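Local coordinates for protein beta-galacturonidase (Eisenbergiella tayi, PDB 6NCW) that acts as a family 2 glycoside hydrolase that cleaves beta-galacturonides, and may share some beta-glucuronidase activity with its relatives, at residues G274-E279 with I463-A468; E493-V498 with V507-F512. All coordinates share one frame; numbering follows the deposited sequence.

Both contacts are buried in the TIM barrel and meet around strand 504-509, which lies between strands 268-276 and 461-466 in the parallel sheet. Contact 1 spans those two flanking strands on the inner side of the wall, near its active-site mouth; contact 2 lies on the outer side, where helix 484-500 packs against strand 504-509. Their centres are about 8 Å apart, and backbone bonds probably join them, among them Cys276 N to Ile509 O (2.8 Å). The chemistry follows position: contact 1 brings a sulfur to a carbonyl oxygen beside a sugar-binding glutamate, whereas contact 2 is purely aliphatic and about twice as large in buried surface.

Contact 1: residues G274-E279 with I463-A468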
# COMPACT_ATOMS: atom_id res chain seq x y z
N GLY A 274 7.79 6.30 -28.12
CA GLY A 274 8.79 6.73 -27.16
C GLY A 274 8.30 6.85 -25.73
O GLY A 274 7.10 6.81 -25.42
N PHE A 275 9.29 7.04 -24.85
CA PHE A 275 9.10 7.38 -23.45
C PHE A 275 9.96 8.58 -23.09
O PHE A 275 11.15 8.64 -23.44
CB PHE A 275 9.43 6.21 -22.52
CG PHE A 275 8.29 5.27 -22.34
CD1 PHE A 275 7.27 5.56 -21.44
CD2 PHE A 275 8.22 4.08 -23.07
CE1 PHE A 275 6.19 4.69 -21.28
CE2 PHE A 275 7.16 3.21 -22.91
CZ PHE A 275 6.14 3.51 -22.01
N CYS A 276 9.36 9.52 -22.38
CA CYS A 276 10.16 10.45 -21.61
C CYS A 276 10.75 9.69 -20.43
O CYS A 276 10.03 8.96 -19.75
CB CYS A 276 9.31 11.62 -21.14
SG CYS A 276 8.63 12.64 -22.49
N ARG A 277 12.05 9.84 -20.19
CA ARG A 277 12.67 9.20 -19.04
C ARG A 277 13.64 10.16 -18.37
O ARG A 277 14.61 10.61 -19.00
CB ARG A 277 13.38 7.89 -19.44
CG ARG A 277 14.15 7.22 -18.29
CD ARG A 277 14.97 6.04 -18.80
NE ARG A 277 15.85 5.47 -17.78
CZ ARG A 277 17.08 5.91 -17.51
NH1 ARG A 277 17.57 6.94 -18.17
NH2 ARG A 277 17.80 5.31 -16.56
N HIS A 278 13.37 10.46 -17.10
CA HIS A 278 14.30 11.15 -16.21
C HIS A 278 15.38 10.19 -15.71
O HIS A 278 15.14 9.00 -15.50
CB HIS A 278 13.56 11.72 -14.99
CG HIS A 278 13.06 13.12 -15.18
ND1 HIS A 278 13.91 14.20 -15.30
CD2 HIS A 278 11.80 13.61 -15.31
CE1 HIS A 278 13.20 15.30 -15.49
NE2 HIS A 278 11.92 14.97 -15.48
N GLU A 279 16.56 10.74 -15.46
CA GLU A 279 17.57 10.04 -14.66
C GLU A 279 17.16 10.17 -13.18
O GLU A 279 17.60 11.08 -12.47
CB GLU A 279 18.96 10.61 -14.91
CG GLU A 279 19.48 10.37 -16.36
CD GLU A 279 20.95 10.81 -16.56
OE1 GLU A 279 21.65 10.23 -17.44
OE2 GLU A 279 21.39 11.75 -15.86
N ILE A 463 4.31 14.62 -30.82
CA ILE A 463 3.82 14.85 -29.46
C ILE A 463 4.94 14.42 -28.51
O ILE A 463 5.22 13.23 -28.34
CB ILE A 463 2.54 14.06 -29.16
CG1 ILE A 463 1.39 14.52 -30.07
CG2 ILE A 463 2.16 14.21 -27.67
CD1 ILE A 463 1.13 16.01 -30.01
N THR A 464 5.61 15.39 -27.89
CA THR A 464 6.77 15.08 -27.07
C THR A 464 6.40 14.79 -25.62
O THR A 464 7.27 14.32 -24.87
CB THR A 464 7.80 16.22 -27.13
OG1 THR A 464 7.13 17.50 -27.20
CG2 THR A 464 8.68 16.03 -28.35
N GLU A 465 5.14 15.04 -25.22
CA GLU A 465 4.59 14.62 -23.93
C GLU A 465 3.10 14.42 -24.08
O GLU A 465 2.42 15.29 -24.62
CB GLU A 465 4.84 15.67 -22.82
CG GLU A 465 6.26 15.70 -22.31
CD GLU A 465 6.54 16.85 -21.35
OE1 GLU A 465 7.72 17.29 -21.33
OE2 GLU A 465 5.62 17.31 -20.62
N ILE A 466 2.61 13.26 -23.63
CA ILE A 466 1.20 13.03 -23.32
C ILE A 466 1.14 11.94 -22.24
O ILE A 466 1.97 11.02 -22.23
CB ILE A 466 0.40 12.64 -24.59
CG1 ILE A 466 -1.11 12.72 -24.36
CG2 ILE A 466 0.79 11.25 -25.08
CD1 ILE A 466 -1.90 12.86 -25.68
N GLY A 467 0.17 12.03 -21.34
CA GLY A 467 0.05 11.02 -20.30
C GLY A 467 -0.89 11.44 -19.19
O GLY A 467 -1.70 12.36 -19.34
N ALA A 468 -0.77 10.75 -18.05
CA ALA A 468 -1.73 10.92 -16.97
C ALA A 468 -1.13 10.43 -15.66
O ALA A 468 -0.33 9.49 -15.64
CB ALA A 468 -3.03 10.16 -17.28
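Cys276 sets its SG opposite its own carbonyl carbon and beside its backbone N (chi1 -63°), and Glu465 makes the same choice for CG (chi1 -75°); the two side chains meet through these rotations. The sulfur leads off toward the 463-468 segment and ends against the carbonyl O of Thr464 and the CG methylene of Glu465. Cys276 SG comes to 3.2 Å from Thr464 O and to 3.9 Å from Glu465 CG. The oxygen lies almost straight ahead of the CB-SG bond, with the angle CB-SG-O near 176°. A thiol hydrogen projects well off that line, so the approach is a close sulfur-oxygen contact and not a hydrogen bond. The carbonyl has a firmer partner in the guanidinium of Arg309, whose NH1 donates to Thr464 O.

Cysteine suits this position because it is short and only weakly polar: its sulfur reaches past the intervening strand 504-509 and tolerates both a carbonyl oxygen and a methylene. The nearest CA atoms, those of Cys276 and Glu465, are 7.3 Å apart, too far for the two strands to pair directly, so this single side chain does the bridging. Glu465 offers only its apolar root to the sulfur. Beyond CG its chain stays extended and carries the carboxylate onward, where OE1 meets Arg309 and a bound glycerol and OE2 is hydrogen-bonded to the hydroxyl of Tyr430. The hydroxyl of Thr464 is engaged separately, with Asn428.

The arrangement belongs to the catalytic-face end of a TIM barrel, where strand tips and the loops after them build the sugar site. Glu465 binds galacturonate there, with His312 and Asn377 close beside it.

Contact 2: residues E493-V498 with V507-F512; sequences EQLQAV and VYIWQF
Leu495 and Ile509 cross at about a right angle, and so do Val498 and Val507, so the helix 493-498 meets the strand 507-509 through two crossed pairs of branched aliphatic chains. In the first pair the leucine fork straddles the end of the isoleucine: Ile509 CD1 lies 3.9 Å from Leu495 CD2 and 4.1 Å from Leu495 CD1. The CD2 branch also rests alongside Ile509 CG1, at 4.0 Å. In the second pair Val498 CG2 sits over the branch point of the other valine, 3.8 Å from Val507 CG1 and nearly as close to Val507 CB. Val507 turns CG1 into the crowded position between its backbone N and carbonyl carbon (chi1 56°), from where it faces the helix. The two pairs are tied together by Leu495 CD2, which reaches Val507 CG1 at 4.1 Å.

The spacing explains the choice of residues. Positions three apart on the helix lie on one face, and positions two apart on the strand lie on one side, so each element presents two apolar groups to the other. The elements run nearly antiparallel, at 167°, with their axes 10.2 Å apart. Valines suit the end near the turn, where the backbones come closest; the longer leucine and isoleucine reach across farther up. Around them, Val498 also touches Ile463 of the preceding strand, while Tyr552 of helix 544-553 packs on both Val507 and Ile509.

This is the helix-on-sheet layer of the beta-alpha-beta unit made by strand 461-466, helix 484-500 and strand 504-509 in the barrel wall. With only methyl and methylene groups meeting, the contact has no directional bonds: shape and exclusion of water probably hold helix to strand.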
# COMPACT_ATOMS: atom_id res chain seq x y z
N GLU A 493 -7.01 6.24 -24.74
CA GLU A 493 -7.53 7.28 -25.63
C GLU A 493 -6.42 8.16 -26.20
O GLU A 493 -6.46 8.55 -27.37
CB GLU A 493 -8.56 8.14 -24.90
CG GLU A 493 -9.16 9.19 -25.83
CD GLU A 493 -10.13 10.15 -25.15
OE1 GLU A 493 -10.44 9.93 -23.96
OE2 GLU A 493 -10.56 11.13 -25.82
N GLN A 494 -5.44 8.54 -25.37
CA GLN A 494 -4.35 9.40 -25.83
C GLN A 494 -3.53 8.76 -26.94
O GLN A 494 -3.21 9.42 -27.94
CB GLN A 494 -3.44 9.76 -24.65
CG GLN A 494 -4.10 10.73 -23.68
CD GLN A 494 -3.34 10.87 -22.38
OE1 GLN A 494 -2.42 10.10 -22.12
NE2 GLN A 494 -3.70 11.87 -21.58
N LEU A 495 -3.19 7.48 -26.80
CA LEU A 495 -2.34 6.84 -27.79
C LEU A 495 -3.10 6.58 -29.08
O LEU A 495 -2.56 6.75 -30.19
CB LEU A 495 -1.76 5.53 -27.23
CG LEU A 495 -0.68 5.68 -26.13
CD1 LEU A 495 -0.28 4.33 -25.57
CD2 LEU A 495 0.58 6.40 -26.63
N GLN A 496 -4.37 6.18 -28.96
CA GLN A 496 -5.20 5.98 -30.14
C GLN A 496 -5.28 7.25 -30.97
O GLN A 496 -5.18 7.20 -32.20
CB GLN A 496 -6.59 5.49 -29.70
CG GLN A 496 -7.74 5.79 -30.65
CD GLN A 496 -7.68 5.02 -31.96
OE1 GLN A 496 -7.19 3.88 -32.01
NE2 GLN A 496 -8.17 5.65 -33.04
N ALA A 497 -5.37 8.42 -30.33
CA ALA A 497 -5.48 9.66 -31.08
C ALA A 497 -4.16 10.02 -31.77
O ALA A 497 -4.15 10.36 -32.96
CB ALA A 497 -5.96 10.80 -30.19
N VAL A 498 -3.03 9.96 -31.05
CA VAL A 498 -1.76 10.41 -31.64
C VAL A 498 -1.39 9.55 -32.84
O VAL A 498 -0.94 10.05 -33.87
CB VAL A 498 -0.62 10.46 -30.59
CG1 VAL A 498 -0.96 11.45 -29.47
CG2 VAL A 498 -0.36 9.09 -29.99
N VAL A 507 5.04 9.86 -30.82
CA VAL A 507 4.72 10.32 -29.47
C VAL A 507 5.80 9.86 -28.49
O VAL A 507 6.36 8.76 -28.64
CB VAL A 507 3.33 9.78 -29.02
CG1 VAL A 507 3.29 8.26 -29.12
CG2 VAL A 507 3.02 10.20 -27.58
N TYR A 508 6.08 10.69 -27.48
CA TYR A 508 6.77 10.27 -26.26
C TYR A 508 5.78 10.36 -25.11
O TYR A 508 5.29 11.45 -24.79
CB TYR A 508 8.01 11.10 -25.93
CG TYR A 508 9.13 10.93 -26.91
CD1 TYR A 508 9.33 11.85 -27.94
CD2 TYR A 508 10.01 9.84 -26.81
CE1 TYR A 508 10.35 11.70 -28.86
CE2 TYR A 508 11.05 9.69 -27.72
CZ TYR A 508 11.21 10.61 -28.75
OH TYR A 508 12.23 10.47 -29.67
N ILE A 509 5.49 9.22 -24.50
CA ILE A 509 4.69 9.20 -23.29
C ILE A 509 5.41 9.92 -22.16
O ILE A 509 6.61 9.70 -21.91
CB ILE A 509 4.35 7.75 -22.91
CG1 ILE A 509 3.36 7.17 -23.93
CG2 ILE A 509 3.73 7.70 -21.52
CD1 ILE A 509 3.27 5.68 -23.94
N TRP A 510 4.69 10.79 -21.47
CA TRP A 510 5.14 11.32 -20.19
C TRP A 510 4.47 10.47 -19.11
O TRP A 510 3.26 10.58 -18.92
CB TRP A 510 4.77 12.80 -20.02
CG TRP A 510 5.28 13.26 -18.68
CD1 TRP A 510 4.66 13.12 -17.47
CD2 TRP A 510 6.58 13.84 -18.41
NE1 TRP A 510 5.48 13.60 -16.47
CE2 TRP A 510 6.66 14.04 -17.02
CE3 TRP A 510 7.67 14.21 -19.22
CZ2 TRP A 510 7.79 14.61 -16.40
CZ3 TRP A 510 8.79 14.78 -18.61
CH2 TRP A 510 8.83 14.97 -17.21
N GLN A 511 5.25 9.63 -18.41
CA GLN A 511 6.67 9.42 -18.59
C GLN A 511 6.94 7.97 -18.20
O GLN A 511 6.04 7.25 -17.84
CB GLN A 511 7.52 10.40 -17.75
CG GLN A 511 7.34 10.26 -16.24
CD GLN A 511 8.33 11.10 -15.43
OE1 GLN A 511 9.53 11.21 -15.79
NE2 GLN A 511 7.84 11.70 -14.34
N PHE A 512 8.20 7.54 -18.27
CA PHE A 512 8.52 6.14 -17.98
C PHE A 512 8.21 5.78 -16.53
O PHE A 512 7.47 4.82 -16.25
CB PHE A 512 9.99 5.87 -18.30
CG PHE A 512 10.47 4.54 -17.80
CD1 PHE A 512 11.49 4.47 -16.86
CD2 PHE A 512 9.88 3.37 -18.24
CE1 PHE A 512 11.93 3.23 -16.39
CE2 PHE A 512 10.30 2.14 -17.77
CZ PHE A 512 11.33 2.06 -16.85